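Local coordinates for oxidoreductase, 2OG-Fe oxygenase family protein, putative, expressed (Oryza sativa subsp. japonica, PDB 5XOI) that probably acts as an iron- and 2-oxoglutarate-dependent dioxygenase of the AlkB family, this chain being its 2OG-Fe(II) oxygenase domain, at residues Ser54-Pro66 and Arg75-Phe89. Residues are numbered along the deposited sequence; the frame is centred on the assembly and turned at random.
Sequences SLQMMCLGKNWDP and RPFDGAQPPSIPEVF
At an edge of the seven-stranded sheet of this AlkB-type double-stranded beta-helix domain, the corner at Leu60 that follows strand 55-59 packs against the proline-rich loop that leads into helix 87-106. One backbone bond ties the two, Gly61 N to Pro83 O (2.8 Å, 164° at the hydrogen). Gly61, just past the corner, suits its place because its phi is positive and a side chain would press on Ile85 CG1. Leu60 is the main apolar plug: CD2 lies against Pro83 CB, while CD1 touches Pro86 CD and meets the edge of the Phe89 ring at CE2 (4.0 Å). That ring carries Pro86 CG over one face, and Leu35 of helix 22-37 also packs on Leu60. Prolines suit this extended loop because they restrict phi. The ring carbons of Pro82 lie against the carbonyl oxygens of Cys59 and Gly61, and Pro83 gives Met58 CE a flat apolar surface (3.7 Å to Pro83 CD).

Farther along, Asn63 turns CG anti to its own backbone N (chi1 -176°), laying its amide across the Arg75 chain, Asn63 OD1 3.4 Å from Arg75 CG. Arg75 bends at chi2 and chi3 and grips Asp78 side-on, NE to OD1 (3.1 Å) and NH2 to OD2 (2.9 Å), while NH1 also bonds Gly41 O. A water accepts from Arg75 NH1 and Cys59 N and donates to Asn63 OD1. Replacing Arg75 with a leucine would probably leave the Asp78 carboxylate without its countercharge and this water without one of its anchors. Beyond, Asp65, whose OD2 bonds Ser68 N, rests that oxygen 3.4 Å from Pro76 CG.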
loop_
_atom_site.group_PDB
_atom_site.type_symbol
_atom_site.label_atom_id
_atom_site.label_comp_id
_atom_site.label_asym_id
_atom_site.label_seq_id
_atom_site.Cartn_x
_atom_site.Cartn_y
_atom_site.Cartn_z
ATOM N N SER A 54 10.214 -13.714 -0.609
ATOM C CA SER A 54 11.175 -12.694 -0.172
ATOM C C SER A 54 10.471 -11.462 0.390
ATOM O O SER A 54 10.823 -10.315 0.095
ATOM C CB SER A 54 12.120 -12.325 -1.314
ATOM O OG SER A 54 12.848 -13.498 -1.688
ATOM N N LEU A 55 9.484 -11.717 1.244
ATOM C CA LEU A 55 8.630 -10.682 1.800
ATOM C C LEU A 55 8.668 -10.747 3.320
ATOM O O LEU A 55 8.502 -11.824 3.908
ATOM C CB LEU A 55 7.184 -10.842 1.292
ATOM C CG LEU A 55 6.124 -9.968 1.979
ATOM C CD1 LEU A 55 6.293 -8.510 1.574
ATOM C CD2 LEU A 55 4.710 -10.457 1.641
ATOM N N GLN A 56 8.883 -9.598 3.952
ATOM C CA GLN A 56 8.662 -9.428 5.382
ATOM C C GLN A 56 7.623 -8.336 5.592
ATOM O O GLN A 56 7.431 -7.472 4.734
ATOM C CB GLN A 56 9.953 -9.057 6.119
ATOM C CG GLN A 56 11.094 -10.063 5.956
ATOM C CD GLN A 56 12.414 -9.486 6.426
ATOM O OE1 GLN A 56 13.258 -9.091 5.620
ATOM N NE2 GLN A 56 12.589 -9.412 7.738
ATOM N N MET A 57 6.968 -8.359 6.753
ATOM C CA MET A 57 5.898 -7.408 7.016
ATOM C C MET A 57 5.875 -7.026 8.488
ATOM O O MET A 57 6.387 -7.738 9.356
ATOM C CB MET A 57 4.523 -7.976 6.606
ATOM C CG MET A 57 4.120 -9.236 7.389
ATOM S SD MET A 57 2.475 -9.800 6.903
ATOM C CE MET A 57 1.464 -8.590 7.751
ATOM N N MET A 58 5.262 -5.877 8.749
ATOM C CA MET A 58 4.909 -5.471 10.096
ATOM C C MET A 58 3.721 -4.538 9.973
ATOM O O MET A 58 3.539 -3.877 8.945
ATOM C CB MET A 58 6.071 -4.795 10.841
ATOM C CG MET A 58 6.484 -3.431 10.315
ATOM S SD MET A 58 7.458 -2.453 11.520
ATOM C CE MET A 58 6.238 -2.117 12.776
ATOM N N CYS A 59 2.890 -4.507 11.006
ATOM C CA CYS A 59 1.721 -3.647 10.963
ATOM C C CYS A 59 1.919 -2.454 11.879
ATOM O O CYS A 59 2.642 -2.525 12.877
ATOM C CB CYS A 59 0.452 -4.409 11.354
ATOM S SG CYS A 59 -0.050 -5.668 10.145
ATOM N N LEU A 60 1.297 -1.342 11.507
ATOM C CA LEU A 60 1.125 -0.205 12.394
ATOM C C LEU A 60 -0.364 0.009 12.607
ATOM O O LEU A 60 -1.165 -0.219 11.699
ATOM C CB LEU A 60 1.738 1.080 11.827
ATOM C CG LEU A 60 3.108 0.976 11.168
ATOM C CD1 LEU A 60 3.463 2.317 10.500
ATOM C CD2 LEU A 60 4.152 0.589 12.188
ATOM N N GLY A 61 -0.725 0.463 13.810
ATOM C CA GLY A 61 -2.122 0.578 14.184
ATOM C C GLY A 61 -2.654 -0.770 14.624
ATOM O O GLY A 61 -2.141 -1.355 15.579
ATOM N N LYS A 62 -3.662 -1.285 13.930
ATOM C CA LYS A 62 -4.154 -2.627 14.194
ATOM C C LYS A 62 -3.259 -3.657 13.510
ATOM O O LYS A 62 -2.570 -3.369 12.531
ATOM C CB LYS A 62 -5.601 -2.770 13.712
ATOM C CG LYS A 62 -6.646 -2.456 14.775
ATOM C CD LYS A 62 -6.707 -0.966 15.111
ATOM C CE LYS A 62 -7.516 -0.689 16.392
ATOM N NZ LYS A 62 -6.742 -0.870 17.661
ATOM N N ASN A 63 -3.276 -4.876 14.031
ATOM C CA ASN A 63 -2.469 -5.947 13.468
ATOM C C ASN A 63 -3.316 -6.865 12.599
ATOM O O ASN A 63 -4.425 -7.249 12.986
ATOM C CB ASN A 63 -1.805 -6.764 14.575
ATOM C CG ASN A 63 -0.892 -7.820 14.027
ATOM O OD1 ASN A 63 0.118 -7.504 13.397
ATOM N ND2 ASN A 63 -1.231 -9.091 14.263
ATOM N N TRP A 64 -2.787 -7.221 11.425
ATOM C CA TRP A 64 -3.359 -8.283 10.595
ATOM C C TRP A 64 -2.548 -9.552 10.825
ATOM O O TRP A 64 -1.348 -9.582 10.532
ATOM C CB TRP A 64 -3.356 -7.918 9.101
ATOM C CG TRP A 64 -4.037 -8.970 8.252
ATOM C CD1 TRP A 64 -5.368 -9.037 7.957
ATOM C CD2 TRP A 64 -3.432 -10.122 7.630
ATOM N NE1 TRP A 64 -5.630 -10.144 7.182
ATOM C CE2 TRP A 64 -4.460 -10.826 6.967
ATOM C CE3 TRP A 64 -2.123 -10.616 7.560
ATOM C CZ2 TRP A 64 -4.223 -12.007 6.246
ATOM C CZ3 TRP A 64 -1.884 -11.789 6.840
ATOM C CH2 TRP A 64 -2.933 -12.472 6.198
ATOM N N ASP A 65 -3.205 -10.607 11.335
ATOM C CA ASP A 65 -2.479 -11.821 11.716
ATOM C C ASP A 65 -2.568 -12.860 10.606
ATOM O O ASP A 65 -3.680 -13.225 10.205
ATOM C CB ASP A 65 -3.049 -12.421 12.988
ATOM C CG ASP A 65 -2.452 -13.779 13.303
ATOM O OD1 ASP A 65 -1.234 -13.962 13.079
ATOM O OD2 ASP A 65 -3.199 -14.662 13.758
ATOM N N PRO A 66 -1.438 -13.395 10.122
ATOM C CA PRO A 66 -1.534 -14.398 9.042
ATOM C C PRO A 66 -2.148 -15.707 9.497
ATOM O O PRO A 66 -2.986 -16.274 8.782
ATOM C CB PRO A 66 -0.076 -14.575 8.593
ATOM N N ARG A 75 0.160 -9.043 17.891
ATOM C CA ARG A 75 0.568 -10.210 17.115
ATOM C C ARG A 75 0.463 -11.441 18.000
ATOM O O ARG A 75 1.029 -11.451 19.097
ATOM C CB ARG A 75 2.000 -10.071 16.608
ATOM C CG ARG A 75 2.211 -9.028 15.546
ATOM C CD ARG A 75 3.233 -8.013 16.037
ATOM N NE ARG A 75 4.572 -8.589 16.222
ATOM C CZ ARG A 75 5.572 -8.462 15.351
ATOM N NH1 ARG A 75 5.395 -7.803 14.212
ATOM N NH2 ARG A 75 6.752 -8.994 15.624
ATOM N N PRO A 76 -0.258 -12.482 17.578
ATOM C CA PRO A 76 -0.382 -13.672 18.432
ATOM C C PRO A 76 0.940 -14.354 18.740
ATOM O O PRO A 76 1.144 -14.777 19.883
ATOM C CB PRO A 76 -1.311 -14.585 17.617
ATOM C CG PRO A 76 -2.112 -13.663 16.798
ATOM C CD PRO A 76 -1.175 -12.529 16.427
ATOM N N PHE A 77 1.857 -14.452 17.769
ATOM C CA PHE A 77 3.019 -15.320 17.956
ATOM C C PHE A 77 4.005 -14.777 18.986
ATOM O O PHE A 77 4.711 -15.566 19.621
ATOM C CB PHE A 77 3.720 -15.570 16.617
ATOM C CG PHE A 77 4.349 -14.338 16.012
ATOM C CD1 PHE A 77 3.629 -13.522 15.159
ATOM C CD2 PHE A 77 5.677 -14.030 16.266
ATOM C CE1 PHE A 77 4.216 -12.400 14.595
ATOM C CE2 PHE A 77 6.263 -12.911 15.708
ATOM C CZ PHE A 77 5.534 -12.100 14.877
ATOM N N ASP A 78 4.085 -13.452 19.173
ATOM C CA ASP A 78 4.968 -12.916 20.202
ATOM C C ASP A 78 4.304 -11.922 21.143
ATOM O O ASP A 78 4.991 -11.364 22.006
ATOM C CB ASP A 78 6.234 -12.286 19.576
ATOM C CG ASP A 78 5.948 -11.068 18.684
ATOM O OD1 ASP A 78 4.783 -10.645 18.552
ATOM O OD2 ASP A 78 6.919 -10.527 18.096
ATOM N N GLY A 79 2.994 -11.700 21.025
ATOM C CA GLY A 79 2.306 -10.800 21.922
ATOM C C GLY A 79 2.614 -9.325 21.763
ATOM O O GLY A 79 2.107 -8.521 22.556
ATOM N N ALA A 80 3.396 -8.927 20.760
ATOM C CA ALA A 80 3.765 -7.521 20.626
ATOM C C ALA A 80 2.599 -6.683 20.126
ATOM O O ALA A 80 1.854 -7.090 19.231
ATOM C CB ALA A 80 4.942 -7.365 19.665
ATOM N N GLN A 81 2.456 -5.494 20.697
ATOM C CA GLN A 81 1.492 -4.566 20.116
ATOM C C GLN A 81 2.155 -3.772 18.997
ATOM O O GLN A 81 3.304 -3.343 19.136
ATOM C CB GLN A 81 0.955 -3.608 21.175
ATOM C CG GLN A 81 -0.031 -2.585 20.633
ATOM C CD GLN A 81 -0.680 -1.750 21.720
ATOM O OE1 GLN A 81 -0.741 -2.159 22.879
ATOM N NE2 GLN A 81 -1.176 -0.573 21.347
ATOM N N PRO A 82 1.472 -3.577 17.871
ATOM C CA PRO A 82 2.072 -2.801 16.794
ATOM C C PRO A 82 2.270 -1.363 17.208
ATOM O O PRO A 82 1.503 -0.818 18.032
ATOM C CB PRO A 82 1.051 -2.929 15.647
ATOM C CG PRO A 82 -0.165 -3.575 16.241
ATOM C CD PRO A 82 0.250 -4.282 17.459
ATOM N N PRO A 83 3.312 -0.702 16.715
ATOM C CA PRO A 83 3.405 0.753 16.861
ATOM C C PRO A 83 2.162 1.411 16.285
ATOM O O PRO A 83 1.513 0.871 15.390
ATOM C CB PRO A 83 4.654 1.121 16.054
ATOM C CG PRO A 83 5.445 -0.167 15.949
ATOM C CD PRO A 83 4.419 -1.267 15.918
ATOM N N SER A 84 1.821 2.584 16.805
ATOM C CA SER A 84 0.706 3.285 16.196
ATOM C C SER A 84 1.148 3.930 14.885
ATOM O O SER A 84 2.343 4.080 14.604
ATOM C CB SER A 84 0.129 4.330 17.147
ATOM O OG SER A 84 1.108 5.278 17.501
ATOM N N ILE A 85 0.166 4.289 14.065
ATOM C CA ILE A 85 0.437 4.950 12.788
ATOM C C ILE A 85 0.893 6.377 13.069
ATOM O O ILE A 85 0.159 7.139 13.718
ATOM C CB ILE A 85 -0.803 4.940 11.879
ATOM C CG1 ILE A 85 -1.284 3.504 11.626
ATOM C CG2 ILE A 85 -0.519 5.659 10.559
ATOM C CD1 ILE A 85 -2.544 3.438 10.775
ATOM N N PRO A 86 2.086 6.775 12.623
ATOM C CA PRO A 86 2.508 8.172 12.781
ATOM C C PRO A 86 1.490 9.117 12.164
ATOM O O PRO A 86 0.945 8.855 11.092
ATOM C CB PRO A 86 3.847 8.219 12.035
ATOM C CG PRO A 86 4.361 6.812 12.085
ATOM C CD PRO A 86 3.143 5.927 12.045
ATOM N N GLU A 87 1.227 10.234 12.849
ATOM C CA GLU A 87 0.243 11.181 12.326
ATOM C C GLU A 87 0.678 11.771 10.992
ATOM O O GLU A 87 -0.168 12.113 10.159
ATOM C CB GLU A 87 -0.015 12.302 13.332
ATOM C CG GLU A 87 -1.385 12.953 13.157
ATOM C CD GLU A 87 -1.915 13.561 14.445
ATOM O OE1 GLU A 87 -1.092 13.871 15.333
ATOM O OE2 GLU A 87 -3.151 13.722 14.572
ATOM N N VAL A 88 1.986 11.889 10.757
ATOM C CA VAL A 88 2.439 12.400 9.467
ATOM C C VAL A 88 2.041 11.450 8.343
ATOM O O VAL A 88 1.712 11.889 7.233
ATOM C CB VAL A 88 3.955 12.672 9.492
ATOM C CG1 VAL A 88 4.744 11.383 9.673
ATOM C CG2 VAL A 88 4.380 13.401 8.214
ATOM N N PHE A 89 2.039 10.138 8.614
ATOM C CA PHE A 89 1.593 9.177 7.607
ATOM C C PHE A 89 0.124 9.401 7.270
ATOM O O PHE A 89 -0.258 9.454 6.093
ATOM C CB PHE A 89 1.796 7.735 8.100
ATOM C CG PHE A 89 3.245 7.283 8.185
ATOM C CD1 PHE A 89 4.297 8.160 7.987
ATOM C CD2 PHE A 89 3.534 5.955 8.465
ATOM C CE1 PHE A 89 5.617 7.723 8.079
ATOM C CE2 PHE A 89 4.847 5.502 8.560
ATOM C CZ PHE A 89 5.893 6.392 8.371
HETATM O O HOH W 1 2.968 -6.606 13.117
#